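Local coordinates for HD domain-containing protein (Aquifex aeolicus, PDB 2HEK) that is of unknown function but binds zinc and GDP and, as an HD-domain protein, may act as a dGTPase, at residues R301-K310 with Q359-L368. Residues are numbered along the deposited sequence; the frame is centred on the assembly and turned at random.
Sequences RLLEKFPQEK and QLWEKARSEL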
loop_
_atom_site.group_PDB
_atom_site.type_symbol
_atom_site.label_atom_id
_atom_site.label_comp_id
_atom_site.label_asym_id
_atom_site.label_seq_id
_atom_site.Cartn_x
_atom_site.Cartn_y
_atom_site.Cartn_z
ATOM N N ARG A 301 -10.829 25.018 41.243
ATOM C CA ARG A 301 -11.290 24.103 42.278
ATOM C C ARG A 301 -10.182 23.152 42.725
ATOM O O ARG A 301 -10.078 22.820 43.912
ATOM C CB ARG A 301 -12.508 23.310 41.786
ATOM C CG ARG A 301 -12.863 22.059 42.605
ATOM C CD ARG A 301 -13.576 22.371 43.949
ATOM N NE ARG A 301 -14.951 22.853 43.769
ATOM C CZ ARG A 301 -15.638 23.537 44.682
ATOM N NH1 ARG A 301 -15.085 23.830 45.858
ATOM N NH2 ARG A 301 -16.880 23.935 44.418
ATOM N N LEU A 302 -9.355 22.724 41.767
ATOM C CA LEU A 302 -8.289 21.770 42.019
ATOM C C LEU A 302 -7.194 22.402 42.844
ATOM O O LEU A 302 -6.735 21.797 43.810
ATOM C CB LEU A 302 -7.713 21.251 40.697
ATOM C CG LEU A 302 -6.774 20.050 40.721
ATOM C CD1 LEU A 302 -7.471 18.811 41.274
ATOM C CD2 LEU A 302 -6.290 19.799 39.305
ATOM N N LEU A 303 -6.765 23.603 42.463
ATOM C CA LEU A 303 -5.718 24.292 43.200
ATOM C C LEU A 303 -6.192 24.822 44.570
ATOM O O LEU A 303 -5.395 25.383 45.333
ATOM C CB LEU A 303 -5.097 25.415 42.367
ATOM C CG LEU A 303 -4.188 25.058 41.182
ATOM C CD1 LEU A 303 -3.496 26.310 40.668
ATOM C CD2 LEU A 303 -3.149 24.009 41.546
ATOM N N GLU A 304 -7.479 24.650 44.872
ATOM C CA GLU A 304 -7.993 24.958 46.201
ATOM C C GLU A 304 -7.611 23.836 47.148
ATOM O O GLU A 304 -7.223 24.087 48.289
ATOM C CB GLU A 304 -9.519 25.122 46.182
ATOM C CG GLU A 304 -10.021 26.494 45.697
ATOM C CD GLU A 304 -11.537 26.535 45.482
ATOM O OE1 GLU A 304 -12.235 25.616 45.972
ATOM O OE2 GLU A 304 -12.029 27.480 44.816
ATOM N N LYS A 305 -7.700 22.605 46.646
ATOM C CA LYS A 305 -7.568 21.397 47.460
ATOM C C LYS A 305 -6.176 20.748 47.476
ATOM O O LYS A 305 -5.772 20.192 48.499
ATOM C CB LYS A 305 -8.615 20.360 47.045
ATOM C CG LYS A 305 -10.045 20.750 47.381
ATOM C CD LYS A 305 -10.982 19.550 47.277
ATOM C CE LYS A 305 -12.371 19.867 47.840
ATOM N NZ LYS A 305 -13.317 20.363 46.796
ATOM N N PHE A 306 -5.456 20.815 46.357
ATOM C CA PHE A 306 -4.168 20.128 46.205
ATOM C C PHE A 306 -3.029 21.121 45.961
ATOM O O PHE A 306 -3.262 22.215 45.437
ATOM C CB PHE A 306 -4.246 19.114 45.067
ATOM C CG PHE A 306 -5.390 18.142 45.193
ATOM C CD1 PHE A 306 -6.641 18.443 44.669
ATOM C CD2 PHE A 306 -5.212 16.916 45.827
ATOM C CE1 PHE A 306 -7.699 17.545 44.781
ATOM C CE2 PHE A 306 -6.265 16.012 45.939
ATOM C CZ PHE A 306 -7.511 16.333 45.420
ATOM N N PRO A 307 -1.793 20.758 46.363
ATOM C CA PRO A 307 -0.655 21.661 46.104
ATOM C C PRO A 307 -0.212 21.673 44.631
ATOM O O PRO A 307 -0.434 20.698 43.901
ATOM C CB PRO A 307 0.461 21.109 47.001
ATOM C CG PRO A 307 0.107 19.671 47.224
ATOM C CD PRO A 307 -1.391 19.528 47.073
ATOM N N GLN A 308 0.414 22.777 44.223
ATOM C CA GLN A 308 0.839 22.998 42.842
ATOM C C GLN A 308 1.752 21.877 42.311
ATOM O O GLN A 308 1.560 21.399 41.191
ATOM C CB GLN A 308 1.503 24.376 42.705
ATOM C CG GLN A 308 0.582 25.552 43.099
ATOM C CD GLN A 308 1.294 26.912 43.133
ATOM O OE1 GLN A 308 1.654 27.469 42.089
ATOM N NE2 GLN A 308 1.476 27.459 44.339
ATOM N N GLU A 309 2.719 21.462 43.132
ATOM C CA GLU A 309 3.674 20.393 42.813
ATOM C C GLU A 309 3.045 19.099 42.301
ATOM O O GLU A 309 3.674 18.370 41.526
ATOM C CB GLU A 309 4.486 20.036 44.059
ATOM C CG GLU A 309 5.754 20.839 44.263
ATOM C CD GLU A 309 6.709 20.198 45.303
ATOM O OE1 GLU A 309 7.931 20.501 45.253
ATOM O OE2 GLU A 309 6.244 19.393 46.160
ATOM N N LYS A 310 1.833 18.798 42.764
ATOM C CA LYS A 310 1.161 17.539 42.455
ATOM C C LYS A 310 0.311 17.600 41.185
ATOM O O LYS A 310 -0.423 16.668 40.885
ATOM C CB LYS A 310 0.280 17.088 43.617
ATOM C CG LYS A 310 1.031 16.805 44.932
ATOM C CD LYS A 310 1.734 15.449 44.928
ATOM C CE LYS A 310 2.591 15.280 46.188
ATOM N NZ LYS A 310 3.544 14.136 46.071
ATOM N N GLN A 359 -1.008 8.975 42.618
ATOM C CA GLN A 359 -1.470 8.668 43.981
ATOM C C GLN A 359 -2.761 9.428 44.335
ATOM O O GLN A 359 -3.709 8.842 44.865
ATOM C CB GLN A 359 -0.376 8.976 45.014
ATOM C CG GLN A 359 0.901 8.147 44.873
ATOM C CD GLN A 359 2.093 8.747 45.638
ATOM O OE1 GLN A 359 2.052 9.897 46.103
ATOM N NE2 GLN A 359 3.161 7.965 45.767
ATOM N N LEU A 360 -2.790 10.721 44.013
ATOM C CA LEU A 360 -3.931 11.603 44.296
ATOM C C LEU A 360 -5.070 11.574 43.274
ATOM O O LEU A 360 -6.040 12.308 43.407
ATOM C CB LEU A 360 -3.447 13.046 44.392
ATOM C CG LEU A 360 -2.233 13.412 45.237
ATOM C CD1 LEU A 360 -2.041 14.898 45.116
ATOM C CD2 LEU A 360 -2.391 13.019 46.706
ATOM N N TRP A 361 -4.963 10.734 42.259
ATOM C CA TRP A 361 -5.871 10.828 41.127
ATOM C C TRP A 361 -7.321 10.497 41.480
ATOM O O TRP A 361 -8.228 11.219 41.086
ATOM C CB TRP A 361 -5.371 9.971 39.967
ATOM C CG TRP A 361 -6.169 10.103 38.711
ATOM C CD1 TRP A 361 -6.112 11.121 37.798
ATOM C CD2 TRP A 361 -7.135 9.178 38.217
ATOM N NE1 TRP A 361 -6.984 10.885 36.767
ATOM C CE2 TRP A 361 -7.626 9.699 36.998
ATOM C CE3 TRP A 361 -7.639 7.954 38.687
ATOM C CZ2 TRP A 361 -8.599 9.038 36.238
ATOM C CZ3 TRP A 361 -8.607 7.295 37.933
ATOM C CH2 TRP A 361 -9.075 7.841 36.716
ATOM N N GLU A 362 -7.538 9.409 42.214
ATOM C CA GLU A 362 -8.889 9.041 42.639
ATOM C C GLU A 362 -9.410 10.043 43.660
ATOM O O GLU A 362 -10.604 10.356 43.670
ATOM C CB GLU A 362 -8.946 7.606 43.187
ATOM C CG GLU A 362 -9.371 6.536 42.152
ATOM C CD GLU A 362 -10.868 6.580 41.786
ATOM O OE1 GLU A 362 -11.692 7.047 42.611
ATOM O OE2 GLU A 362 -11.227 6.136 40.668
ATOM N N LYS A 363 -8.504 10.559 44.491
ATOM C CA LYS A 363 -8.835 11.588 45.476
ATOM C C LYS A 363 -9.279 12.887 44.812
ATOM O O LYS A 363 -10.241 13.512 45.248
ATOM C CB LYS A 363 -7.650 11.865 46.408
ATOM C CG LYS A 363 -7.427 10.822 47.502
ATOM C CD LYS A 363 -6.353 11.297 48.488
ATOM C CE LYS A 363 -6.134 10.297 49.617
ATOM N NZ LYS A 363 -5.082 10.769 50.565
ATOM N N ALA A 364 -8.573 13.289 43.758
ATOM C CA ALA A 364 -8.911 14.507 43.022
ATOM C C ALA A 364 -10.171 14.343 42.185
ATOM O O ALA A 364 -10.908 15.296 41.984
ATOM C CB ALA A 364 -7.744 14.947 42.150
ATOM N N ARG A 365 -10.418 13.126 41.715
ATOM C CA ARG A 365 -11.536 12.857 40.826
ATOM C C ARG A 365 -12.877 13.052 41.531
ATOM O O ARG A 365 -13.674 13.897 41.119
ATOM C CB ARG A 365 -11.441 11.441 40.259
ATOM C CG ARG A 365 -12.428 11.153 39.141
ATOM C CD ARG A 365 -12.451 9.674 38.793
ATOM N NE ARG A 365 -13.395 9.379 37.719
ATOM C CZ ARG A 365 -13.609 8.166 37.225
ATOM N NH1 ARG A 365 -12.943 7.127 37.709
ATOM N NH2 ARG A 365 -14.502 7.990 36.262
ATOM N N SER A 366 -13.113 12.289 42.600
ATOM C CA SER A 366 -14.367 12.380 43.364
ATOM C C SER A 366 -14.538 13.699 44.151
ATOM O O SER A 366 -15.664 14.119 44.427
ATOM C CB SER A 366 -14.554 11.155 44.276
ATOM O OG SER A 366 -13.583 11.112 45.310
ATOM N N GLU A 367 -13.425 14.349 44.487
ATOM C CA GLU A 367 -13.455 15.682 45.093
ATOM C C GLU A 367 -13.752 16.795 44.083
ATOM O O GLU A 367 -13.887 17.958 44.465
ATOM C CB GLU A 367 -12.146 15.975 45.832
ATOM C CG GLU A 367 -12.085 15.424 47.262
ATOM C CD GLU A 367 -12.515 16.443 48.318
ATOM O OE1 GLU A 367 -13.706 16.839 48.339
ATOM O OE2 GLU A 367 -11.652 16.845 49.134
ATOM N N LEU A 368 -13.841 16.439 42.803
ATOM C CA LEU A 368 -14.210 17.394 41.752
ATOM C C LEU A 368 -15.536 17.020 41.087
ATOM O O LEU A 368 -16.062 17.765 40.255
ATOM C CB LEU A 368 -13.105 17.531 40.692
ATOM C CG LEU A 368 -11.672 17.953 41.057
ATOM C CD1 LEU A 368 -10.945 18.407 39.810
ATOM C CD2 LEU A 368 -11.588 19.034 42.133
#
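The F306 ring meets helix 361-366 obliquely, with CZ 3.3 Å from A364 CA and the carbonyl carbon of K363 and L360 CD1 also close by; L302 O and K363 O lie in the ring plane at its edge. This contact packs the end of helix 292-305 and the turn after it against the short C-terminal helix. Both segments also lie against one antiparallel sheet, of strands 284-289, 349-356 and 311-318 with 349-356 in the middle: L302 touches L286, V311 and I354, and L368 also touches L286. With CG anti to its carbonyl carbon (chi1 -53°), F306 reaches across to A364, where CZ comes within 3.6 Å of CB. L360 CD1 sits between two partners, 3.8 Å from F306 CD2 and 3.5 Å from K310 CB, the K310 chain crossing it at about a right angle. Nearer the sheet, L302 CD1 packs on L368 CD1 at 3.8 Å and also touches A364 CB, as CG anti to the backbone N (chi1 -168°) brings the branch across. The polar link, between two exposed residues, is loose: K305 NZ gives a weak hydrogen bond to the backbone carbonyl E367 O (3.4 Å) and forms a long ion pair with the carboxylate oxygen E367 OE1 (3.9 Å). The carboxylate lies alongside the methylene end of the lysine chain, K305 CD being 3.3 Å from E367 OE2.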